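Cellulase, glycosyl hydrolase family 5, TPS linker, domain X (Spirochaeta thermophila, PDB 5E9P) binds cellulose, and probably xylan, through a jelly-roll type A carbohydrate-binding module of family 64, which likely anchors its parent cellulase to the substrate surface. Local coordinates at residues A[19-24]-A[72-77]; A[36-41]-A[54-59]; A[6-11]-A[23-28]. All coordinates share one frame; numbering follows the deposited sequence.

Interaction 1 (A[19-24]-A[72-77]); sequences YYWKTD and IHYKSG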
loop_
_atom_site.group_PDB
_atom_site.type_symbol
_atom_site.label_atom_id
_atom_site.label_comp_id
_atom_site.label_asym_id
_atom_site.label_seq_id
_atom_site.Cartn_x
_atom_site.Cartn_y
_atom_site.Cartn_z
ATOM N N TYR A 19 -0.859 -5.781 -9.081
ATOM C CA TYR A 19 -1.177 -6.642 -7.951
ATOM C C TYR A 19 -2.252 -5.973 -7.088
ATOM O O TYR A 19 -2.384 -4.780 -7.022
ATOM C CB TYR A 19 0.076 -6.930 -7.114
ATOM C CG TYR A 19 1.212 -7.464 -7.954
ATOM C CD1 TYR A 19 1.174 -8.784 -8.432
ATOM C CD2 TYR A 19 2.305 -6.701 -8.297
ATOM C CE1 TYR A 19 2.149 -9.233 -9.287
ATOM C CE2 TYR A 19 3.269 -7.149 -9.173
ATOM C CZ TYR A 19 3.198 -8.430 -9.637
ATOM O OH TYR A 19 4.153 -8.895 -10.552
ATOM N N TYR A 20 -2.971 -6.869 -6.399
ATOM C CA TYR A 20 -4.049 -6.503 -5.484
ATOM C C TYR A 20 -3.759 -7.217 -4.151
ATOM O O TYR A 20 -3.916 -8.435 -4.056
ATOM C CB TYR A 20 -5.399 -6.949 -6.052
ATOM C CG TYR A 20 -5.754 -6.309 -7.358
ATOM C CD1 TYR A 20 -5.417 -6.825 -8.553
ATOM C CD2 TYR A 20 -6.505 -5.131 -7.400
ATOM C CE1 TYR A 20 -5.821 -6.225 -9.811
ATOM C CE2 TYR A 20 -6.968 -4.514 -8.519
ATOM C CZ TYR A 20 -6.565 -5.054 -9.718
ATOM O OH TYR A 20 -6.992 -4.516 -10.943
ATOM N N TRP A 21 -3.355 -6.422 -3.159
ATOM C CA TRP A 21 -2.979 -6.926 -1.839
ATOM C C TRP A 21 -3.908 -6.333 -0.796
ATOM O O TRP A 21 -4.199 -5.148 -0.853
ATOM C CB TRP A 21 -1.545 -6.556 -1.494
ATOM C CG TRP A 21 -0.504 -7.041 -2.456
ATOM C CD1 TRP A 21 -0.293 -8.308 -2.890
ATOM C CD2 TRP A 21 0.513 -6.256 -3.068
ATOM N NE1 TRP A 21 0.808 -8.342 -3.729
ATOM C CE2 TRP A 21 1.310 -7.097 -3.837
ATOM C CE3 TRP A 21 0.838 -4.902 -3.045
ATOM C CZ2 TRP A 21 2.428 -6.607 -4.589
ATOM C CZ3 TRP A 21 1.919 -4.450 -3.753
ATOM C CH2 TRP A 21 2.682 -5.270 -4.503
ATOM N N LYS A 22 -4.303 -7.122 0.209
ATOM C CA LYS A 22 -5.119 -6.587 1.290
ATOM C C LYS A 22 -4.541 -6.974 2.622
ATOM O O LYS A 22 -3.932 -8.072 2.762
ATOM C CB LYS A 22 -6.558 -7.004 1.163
ATOM C CG LYS A 22 -6.797 -8.470 1.394
ATOM C CD LYS A 22 -8.297 -8.821 1.284
ATOM C CE LYS A 22 -8.465 -10.295 1.516
ATOM N NZ LYS A 22 -9.909 -10.684 1.487
ATOM N N THR A 23 -4.721 -6.124 3.630
ATOM C CA THR A 23 -4.257 -6.428 4.975
ATOM C C THR A 23 -5.150 -5.700 5.956
ATOM O O THR A 23 -5.688 -4.642 5.653
ATOM C CB THR A 23 -2.782 -5.952 5.155
ATOM O OG1 THR A 23 -2.298 -6.295 6.429
ATOM C CG2 THR A 23 -2.576 -4.508 4.919
ATOM N N ASP A 24 -5.225 -6.228 7.168
ATOM C CA ASP A 24 -5.875 -5.549 8.244
ATOM C C ASP A 24 -4.871 -5.044 9.299
ATOM O O ASP A 24 -5.291 -4.695 10.409
ATOM C CB ASP A 24 -6.985 -6.409 8.900
ATOM C CG ASP A 24 -6.395 -7.666 9.605
ATOM O OD1 ASP A 24 -5.198 -7.845 9.647
ATOM O OD2 ASP A 24 -7.202 -8.478 10.092
ATOM N N ILE A 72 -4.881 -2.507 -1.361
ATOM C CA ILE A 72 -3.740 -1.863 -2.014
ATOM C C ILE A 72 -3.673 -2.400 -3.444
ATOM O O ILE A 72 -3.522 -3.584 -3.680
ATOM C CB ILE A 72 -2.455 -2.233 -1.266
ATOM C CG1 ILE A 72 -2.522 -1.873 0.228
ATOM C CG2 ILE A 72 -1.245 -1.608 -1.943
ATOM C CD1 ILE A 72 -1.841 -2.868 1.093
ATOM N N HIS A 73 -3.807 -1.451 -4.410
ATOM C CA HIS A 73 -3.727 -1.804 -5.803
ATOM C C HIS A 73 -2.478 -1.153 -6.377
ATOM O O HIS A 73 -2.363 0.072 -6.386
ATOM C CB HIS A 73 -5.009 -1.328 -6.509
ATOM C CG HIS A 73 -4.998 -1.508 -7.964
ATOM N ND1 HIS A 73 -5.749 -0.693 -8.766
ATOM C CD2 HIS A 73 -4.367 -2.347 -8.805
ATOM C CE1 HIS A 73 -5.593 -1.034 -10.037
ATOM N NE2 HIS A 73 -4.799 -2.079 -10.086
ATOM N N TYR A 74 -1.553 -1.992 -6.809
ATOM C CA TYR A 74 -0.222 -1.619 -7.287
ATOM C C TYR A 74 -0.143 -1.866 -8.772
ATOM O O TYR A 74 -0.513 -2.938 -9.279
ATOM C CB TYR A 74 0.786 -2.534 -6.570
ATOM C CG TYR A 74 2.239 -2.512 -6.974
ATOM C CD1 TYR A 74 2.714 -3.103 -8.145
ATOM C CD2 TYR A 74 3.201 -1.971 -6.126
ATOM C CE1 TYR A 74 4.032 -3.175 -8.444
ATOM C CE2 TYR A 74 4.548 -2.051 -6.442
ATOM C CZ TYR A 74 4.969 -2.652 -7.584
ATOM O OH TYR A 74 6.338 -2.662 -7.829
ATOM N N LYS A 75 0.457 -0.909 -9.512
ATOM C CA LYS A 75 0.832 -1.135 -10.902
ATOM C C LYS A 75 2.177 -0.533 -11.174
ATOM O O LYS A 75 2.402 0.656 -10.928
ATOM C CB LYS A 75 -0.168 -0.460 -11.853
ATOM C CG LYS A 75 -1.596 -0.924 -11.843
ATOM C CD LYS A 75 -2.550 -0.250 -12.744
ATOM C CE LYS A 75 -2.312 -0.593 -14.192
ATOM N NZ LYS A 75 -3.389 0.131 -15.028
ATOM N N SER A 76 3.090 -1.346 -11.733
ATOM C CA SER A 76 4.375 -0.915 -12.194
ATOM C C SER A 76 4.620 -1.438 -13.605
ATOM O O SER A 76 4.462 -2.622 -13.848
ATOM C CB SER A 76 5.532 -1.433 -11.316
ATOM O OG SER A 76 6.748 -0.956 -11.838
ATOM N N GLY A 77 5.125 -0.589 -14.463
ATOM C CA GLY A 77 5.571 -0.961 -15.774
ATOM C C GLY A 77 7.011 -1.222 -15.934
ATOM O O GLY A 77 7.479 -1.573 -17.027
#
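Tyr19, Tyr20 and Trp21 pair with Tyr74, His73 and Ile72 as neighbouring antiparallel strands, 17-23 and 70-76, inside one sheet of the jelly roll. Four backbone bonds zip the strands together: Tyr19 and Tyr74 exchange two, Trp21 and Ile72 two more, the shortest from Ile72 N to Trp21 O at 2.8 Å. Between them Tyr20 and His73 form a non-hydrogen-bonded pair whose rings take up an offset stack, centroids 4.3 Å apart and planes only 8° from parallel. Here Tyr20 CE2 sits over the imidazole face, 3.4 Å from His73 CD2. The imidazole of His73 is brought alongside the Tyr20 ring by a chi1 of 174°, which sets CG opposite the backbone N, while both of its nitrogens are held by carboxylates, ND1 by Glu46 and NE2 by Glu18. The other side of the sheet carries Tyr19, Trp21, Ile72 and Tyr74. Trp21 lays CH2 over one face of the Tyr74 ring, the two planes inclined at 56°, and its CZ3 comes 3.6 Å from Tyr74 CB. Tyr19 CD2 meets Tyr74 CD1 at 3.6 Å, obliquely, and Ile72 CG2 abuts the indole edge at Trp21 CE3. The hydroxyls of both tyrosines reach beyond this cluster to backbone carbonyls, Tyr19 to Ala16 and Tyr74 to Gly15. The pairing thus has an apolar aromatic side, extended by Val83 and Leu45, and a polar side where two acidic partners fix the rotation of the imidazole against a tyrosine face and probably favour its protonated form.

Interaction 2 (A[36-41]-A[54-59]); sequences YVNSWN and NVWVAQ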
loop_
_atom_site.group_PDB
_atom_site.type_symbol
_atom_site.label_atom_id
_atom_site.label_comp_id
_atom_site.label_asym_id
_atom_site.label_seq_id
_atom_site.Cartn_x
_atom_site.Cartn_y
_atom_site.Cartn_z
ATOM N N TYR A 36 4.937 3.614 7.759
ATOM C CA TYR A 36 4.595 4.336 6.564
ATOM C C TYR A 36 4.331 3.392 5.387
ATOM O O TYR A 36 4.625 2.182 5.472
ATOM C CB TYR A 36 5.715 5.366 6.232
ATOM C CG TYR A 36 7.085 4.698 6.074
ATOM C CD1 TYR A 36 7.453 4.025 4.921
ATOM C CD2 TYR A 36 8.040 4.729 7.099
ATOM C CE1 TYR A 36 8.720 3.493 4.727
ATOM C CE2 TYR A 36 9.326 4.240 6.869
ATOM C CZ TYR A 36 9.603 3.556 5.648
ATOM O OH TYR A 36 10.878 3.018 5.471
ATOM N N VAL A 37 3.817 3.982 4.331
ATOM C CA VAL A 37 3.818 3.434 2.975
ATOM C C VAL A 37 4.745 4.314 2.171
ATOM O O VAL A 37 4.658 5.554 2.238
ATOM C CB VAL A 37 2.400 3.432 2.364
ATOM C CG1 VAL A 37 2.435 2.925 0.945
ATOM C CG2 VAL A 37 1.409 2.700 3.246
ATOM N N ASN A 38 5.642 3.717 1.382
ATOM C CA ASN A 38 6.562 4.477 0.543
ATOM C C ASN A 38 6.666 3.770 -0.788
ATOM O O ASN A 38 6.710 2.537 -0.837
ATOM C CB ASN A 38 7.949 4.577 1.215
ATOM C CG ASN A 38 8.766 5.677 0.657
ATOM O OD1 ASN A 38 8.255 6.762 0.381
ATOM N ND2 ASN A 38 10.040 5.472 0.520
ATOM N N SER A 39 6.733 4.531 -1.894
ATOM C CA SER A 39 6.850 3.907 -3.193
ATOM C C SER A 39 7.554 4.821 -4.164
ATOM O O SER A 39 7.586 6.047 -3.966
ATOM C CB SER A 39 5.491 3.504 -3.740
ATOM O OG SER A 39 4.618 4.635 -3.941
ATOM N N TRP A 40 8.071 4.240 -5.246
ATOM C CA TRP A 40 8.517 5.013 -6.407
ATOM C C TRP A 40 8.527 4.110 -7.601
ATOM O O TRP A 40 8.430 2.879 -7.526
ATOM C CB TRP A 40 9.884 5.663 -6.192
ATOM C CG TRP A 40 10.998 4.749 -5.856
ATOM C CD1 TRP A 40 11.646 3.823 -6.671
ATOM C CD2 TRP A 40 11.640 4.640 -4.591
ATOM N NE1 TRP A 40 12.617 3.182 -5.970
ATOM C CE2 TRP A 40 12.639 3.642 -4.700
ATOM C CE3 TRP A 40 11.498 5.317 -3.357
ATOM C CZ2 TRP A 40 13.480 3.320 -3.671
ATOM C CZ3 TRP A 40 12.320 4.973 -2.348
ATOM C CH2 TRP A 40 13.295 3.987 -2.488
ATOM N N ASN A 41 8.640 4.728 -8.778
ATOM C CA ASN A 41 8.581 4.047 -10.059
ATOM C C ASN A 41 7.291 3.303 -10.288
ATOM O O ASN A 41 7.284 2.310 -11.079
ATOM C CB ASN A 41 9.784 3.169 -10.383
ATOM C CG ASN A 41 10.923 3.883 -11.135
ATOM O OD1 ASN A 41 12.043 3.614 -10.879
ATOM N ND2 ASN A 41 10.581 4.734 -12.086
ATOM N N ASN A 54 3.801 6.869 -5.567
ATOM C CA ASN A 54 5.107 7.515 -5.521
ATOM C C ASN A 54 5.197 8.569 -4.454
ATOM O O ASN A 54 5.761 9.649 -4.668
ATOM C CB ASN A 54 5.539 8.045 -6.879
ATOM C CG ASN A 54 5.508 6.993 -7.933
ATOM O OD1 ASN A 54 5.793 5.818 -7.712
ATOM N ND2 ASN A 54 5.173 7.415 -9.161
ATOM N N VAL A 55 4.710 8.262 -3.251
ATOM C CA VAL A 55 4.793 9.156 -2.094
ATOM C C VAL A 55 5.220 8.416 -0.864
ATOM O O VAL A 55 5.090 7.160 -0.767
ATOM C CB VAL A 55 3.484 9.878 -1.798
ATOM C CG1 VAL A 55 2.980 10.637 -2.973
ATOM C CG2 VAL A 55 2.403 8.927 -1.216
ATOM N N TRP A 56 5.647 9.159 0.127
ATOM C CA TRP A 56 5.740 8.692 1.506
ATOM C C TRP A 56 4.483 9.111 2.230
ATOM O O TRP A 56 4.151 10.327 2.179
ATOM C CB TRP A 56 6.965 9.328 2.219
ATOM C CG TRP A 56 7.325 8.755 3.525
ATOM C CD1 TRP A 56 8.424 7.949 3.755
ATOM C CD2 TRP A 56 6.775 9.005 4.854
ATOM N NE1 TRP A 56 8.579 7.670 5.076
ATOM C CE2 TRP A 56 7.590 8.285 5.787
ATOM C CE3 TRP A 56 5.688 9.725 5.330
ATOM C CZ2 TRP A 56 7.318 8.275 7.166
ATOM C CZ3 TRP A 56 5.440 9.678 6.747
ATOM C CH2 TRP A 56 6.281 8.944 7.583
ATOM N N VAL A 57 3.770 8.244 2.920
ATOM C CA VAL A 57 2.588 8.597 3.680
ATOM C C VAL A 57 2.544 7.754 4.937
ATOM O O VAL A 57 2.831 6.533 4.886
ATOM C CB VAL A 57 1.316 8.476 2.819
ATOM C CG1 VAL A 57 1.123 7.059 2.243
ATOM C CG2 VAL A 57 0.075 8.903 3.584
ATOM N N ALA A 58 2.158 8.326 6.068
ATOM C CA ALA A 58 2.036 7.526 7.276
ATOM C C ALA A 58 0.758 6.656 7.183
ATOM O O ALA A 58 -0.293 7.145 6.755
ATOM C CB ALA A 58 1.957 8.409 8.511
ATOM N N GLN A 59 0.850 5.419 7.655
ATOM C CA GLN A 59 -0.316 4.515 7.600
ATOM C C GLN A 59 -1.515 5.130 8.353
ATOM O O GLN A 59 -2.639 4.938 7.920
ATOM C CB GLN A 59 0.047 3.186 8.170
ATOM C CG GLN A 59 0.928 2.377 7.227
ATOM C CD GLN A 59 1.538 1.174 7.885
ATOM O OE1 GLN A 59 0.974 0.580 8.815
ATOM N NE2 GLN A 59 2.726 0.784 7.411
HETATM O O HOH W 1 3.300 5.252 -1.640
#
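Tyr36 and Trp56 cross at about a right angle, their rings overlapping obliquely: Trp56 NE1 lies over one face of the phenol, 3.5 Å above its plane, and the backbone N of Asn38 comes to the phenol edge. Over one face of the indole sits Tyr36 CB, in a CH-pi contact 3.7 Å from the centroid of the Trp56 six-membered ring, while the Asn38 side chain lies at the indole edge. Tyr36 adopts chi1 57°, CG between N and the carbonyl carbon, which lays the ring against one face of the indole; its hydroxyl bonds to Glu84. On the opposite side of the sheet Val37 CB meets Val57 CG1 at 3.8 Å, beside a reciprocal backbone pair, Val37 N to Val57 O (2.8 Å) and Val57 N to Val37 O. Gln59 NE2 grips Tyr36 O at 3.1 Å from above the carbonyl plane, while its OE1 accepts from Ser27 N. Where the strands part, Ser39 OG accepts from Asn54 N at 2.9 Å and donates to a water that in turn donates to Val55 O. This is antiparallel sheet at the margin of the sandwich, burying valines and exposing Trp40 and Trp56, consistent with the aromatic surface by which type A modules bind cellulose.

Interaction 3 (A[6-11]-A[23-28]); sequences EIALPF and TDQFST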
loop_
_atom_site.group_PDB
_atom_site.type_symbol
_atom_site.label_atom_id
_atom_site.label_comp_id
_atom_site.label_asym_id
_atom_site.label_seq_id
_atom_site.Cartn_x
_atom_site.Cartn_y
_atom_site.Cartn_z
ATOM N N GLU A 6 -4.154 -11.684 0.524
ATOM C CA GLU A 6 -3.843 -11.144 1.820
ATOM C C GLU A 6 -2.315 -11.106 2.015
ATOM O O GLU A 6 -1.618 -12.018 1.569
ATOM C CB GLU A 6 -4.533 -11.948 2.890
ATOM C CG GLU A 6 -4.503 -11.255 4.234
ATOM C CD GLU A 6 -5.608 -11.627 5.204
ATOM O OE1 GLU A 6 -6.434 -12.520 4.847
ATOM O OE2 GLU A 6 -5.617 -11.108 6.300
ATOM N N ILE A 7 -1.857 -10.039 2.674
ATOM C CA ILE A 7 -0.454 -9.852 3.000
ATOM C C ILE A 7 -0.306 -9.531 4.472
ATOM O O ILE A 7 -1.251 -9.043 5.124
ATOM C CB ILE A 7 0.219 -8.763 2.123
ATOM C CG1 ILE A 7 -0.417 -7.367 2.354
ATOM C CG2 ILE A 7 0.188 -9.158 0.673
ATOM C CD1 ILE A 7 0.392 -6.204 1.810
ATOM N N ALA A 8 0.900 -9.753 4.972
ATOM C CA ALA A 8 1.340 -9.364 6.301
ATOM C C ALA A 8 2.250 -8.144 6.217
ATOM O O ALA A 8 2.886 -7.914 5.197
ATOM C CB ALA A 8 2.087 -10.495 6.976
ATOM N N LEU A 9 2.289 -7.401 7.338
ATOM C CA LEU A 9 3.217 -6.274 7.460
ATOM C C LEU A 9 4.246 -6.627 8.504
ATOM O O LEU A 9 3.913 -7.285 9.500
ATOM C CB LEU A 9 2.491 -4.998 7.883
ATOM C CG LEU A 9 1.335 -4.610 6.923
ATOM C CD1 LEU A 9 0.766 -3.263 7.378
ATOM C CD2 LEU A 9 1.792 -4.565 5.502
ATOM N N PRO A 10 5.515 -6.192 8.340
ATOM C CA PRO A 10 5.990 -5.378 7.220
ATOM C C PRO A 10 6.025 -6.078 5.901
ATOM O O PRO A 10 6.193 -7.300 5.839
ATOM C CB PRO A 10 7.407 -4.992 7.663
ATOM C CG PRO A 10 7.789 -6.069 8.602
ATOM C CD PRO A 10 6.589 -6.456 9.333
ATOM N N PHE A 11 5.900 -5.307 4.851
ATOM C CA PHE A 11 5.837 -5.785 3.473
ATOM C C PHE A 11 6.752 -4.956 2.613
ATOM O O PHE A 11 6.794 -3.741 2.728
ATOM C CB PHE A 11 4.383 -5.637 2.996
ATOM C CG PHE A 11 4.123 -6.076 1.585
ATOM C CD1 PHE A 11 3.850 -7.400 1.302
ATOM C CD2 PHE A 11 4.145 -5.199 0.534
ATOM C CE1 PHE A 11 3.545 -7.792 0.033
ATOM C CE2 PHE A 11 3.873 -5.617 -0.746
ATOM C CZ PHE A 11 3.601 -6.917 -0.995
ATOM N N THR A 23 -4.721 -6.124 3.630
ATOM C CA THR A 23 -4.257 -6.428 4.975
ATOM C C THR A 23 -5.150 -5.700 5.956
ATOM O O THR A 23 -5.688 -4.642 5.653
ATOM C CB THR A 23 -2.782 -5.952 5.155
ATOM O OG1 THR A 23 -2.298 -6.295 6.429
ATOM C CG2 THR A 23 -2.576 -4.508 4.919
ATOM N N ASP A 24 -5.225 -6.228 7.168
ATOM C CA ASP A 24 -5.875 -5.549 8.244
ATOM C C ASP A 24 -4.871 -5.044 9.299
ATOM O O ASP A 24 -5.291 -4.695 10.409
ATOM C CB ASP A 24 -6.985 -6.409 8.900
ATOM C CG ASP A 24 -6.395 -7.666 9.605
ATOM O OD1 ASP A 24 -5.198 -7.845 9.647
ATOM O OD2 ASP A 24 -7.202 -8.478 10.092
ATOM N N GLN A 25 -3.611 -4.886 8.913
ATOM C CA GLN A 25 -2.518 -4.667 9.890
ATOM C C GLN A 25 -1.965 -3.244 9.881
ATOM O O GLN A 25 -0.962 -3.000 10.541
ATOM C CB GLN A 25 -1.395 -5.725 9.652
ATOM C CG GLN A 25 -1.748 -7.178 9.811
ATOM C CD GLN A 25 -0.536 -8.135 9.626
ATOM O OE1 GLN A 25 0.636 -7.873 9.575
ATOM N NE2 GLN A 25 -0.901 -9.376 9.594
ATOM N N PHE A 26 -2.536 -2.305 9.128
ATOM C CA PHE A 26 -1.993 -0.941 9.144
ATOM C C PHE A 26 -2.031 -0.345 10.525
ATOM O O PHE A 26 -2.916 -0.596 11.355
ATOM C CB PHE A 26 -2.806 0.008 8.247
ATOM C CG PHE A 26 -2.399 0.064 6.806
ATOM C CD1 PHE A 26 -1.997 -1.043 6.099
ATOM C CD2 PHE A 26 -2.435 1.265 6.105
ATOM C CE1 PHE A 26 -1.625 -0.959 4.755
ATOM C CE2 PHE A 26 -2.066 1.348 4.799
ATOM C CZ PHE A 26 -1.652 0.231 4.116
ATOM N N SER A 27 -1.064 0.553 10.779
ATOM C CA SER A 27 -1.132 1.401 11.976
ATOM C C SER A 27 -2.339 2.312 11.904
ATOM O O SER A 27 -2.569 2.935 10.874
ATOM C CB SER A 27 0.119 2.259 12.031
ATOM O OG SER A 27 0.054 3.163 13.117
ATOM N N THR A 28 -3.015 2.433 13.054
ATOM C CA THR A 28 -4.127 3.325 13.212
ATOM C C THR A 28 -3.852 4.447 14.242
ATOM O O THR A 28 -4.748 5.152 14.665
ATOM C CB THR A 28 -5.391 2.527 13.626
ATOM O OG1 THR A 28 -5.068 1.732 14.800
ATOM C CG2 THR A 28 -5.801 1.594 12.506
HETATM O O HOH W 2 -3.788 -9.100 6.877
#
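Leu9 and Gln25 join the two loops by a direct hydrogen bond: Leu9 N donates to Gln25 OE1 at 2.8 Å, almost straight at the hydrogen (174°), though the donor stands well above the plane of the amide carbonyl. Beyond CG the glutamine chain is extended (chi2 -177°), which carries its amide past the leucine side chain to the backbone. Within 23-28, Thr23 OG1 accepts from Gln25 N at 3.1 Å, an ST turn that positions the glutamine. Among water contacts, one molecule accepts from Asp24 N and lies within donating distance of Glu6 OE2 (2.8 Å) and Ile7 O (3.1 Å), bridging the two loops beside the threonine. Apolar contacts complete the set: Leu9 CD1 touches Phe26 CD1 at 3.8 Å and also lies against the Gln25 backbone carbonyl, and Ile7 CG1 rests on Thr23 CB at 3.9 Å. With an alanine in place of Gln25, the N-H of Leu9 would probably lose its acceptor and the loop leading to the cis peptide before Pro10 would be less firmly tied. Around this meeting point Ile7 and Phe26 pack on Ile72 of strand 70-76, Leu9 and Phe26 on Ile85 of strand 82-85, and Phe26 stacks on Trp70, placing the paired loops at one end of the sandwich between its two sheets.

From the N terminus, 6-11 runs through strands 11-14 and 17-23 before 23-28 closes the first loop, interaction 3. Interaction 1 starts before that closure, sharing Thr23 and Asp24 with it, and is completed only at 72-77, so the two loops overlap along the chain. Interaction 2, 36-41 with 54-59, follows interaction 3 in series and is nested wholly within the loop of interaction 1. Interactions 1 and 2 belong to different sheets of the sandwich, on opposite sides of the chain's centre. Interaction 3 meets both: Lys22 O faces Ile7 N on one side, and Gln59 OE1 takes Ser27 N on the other.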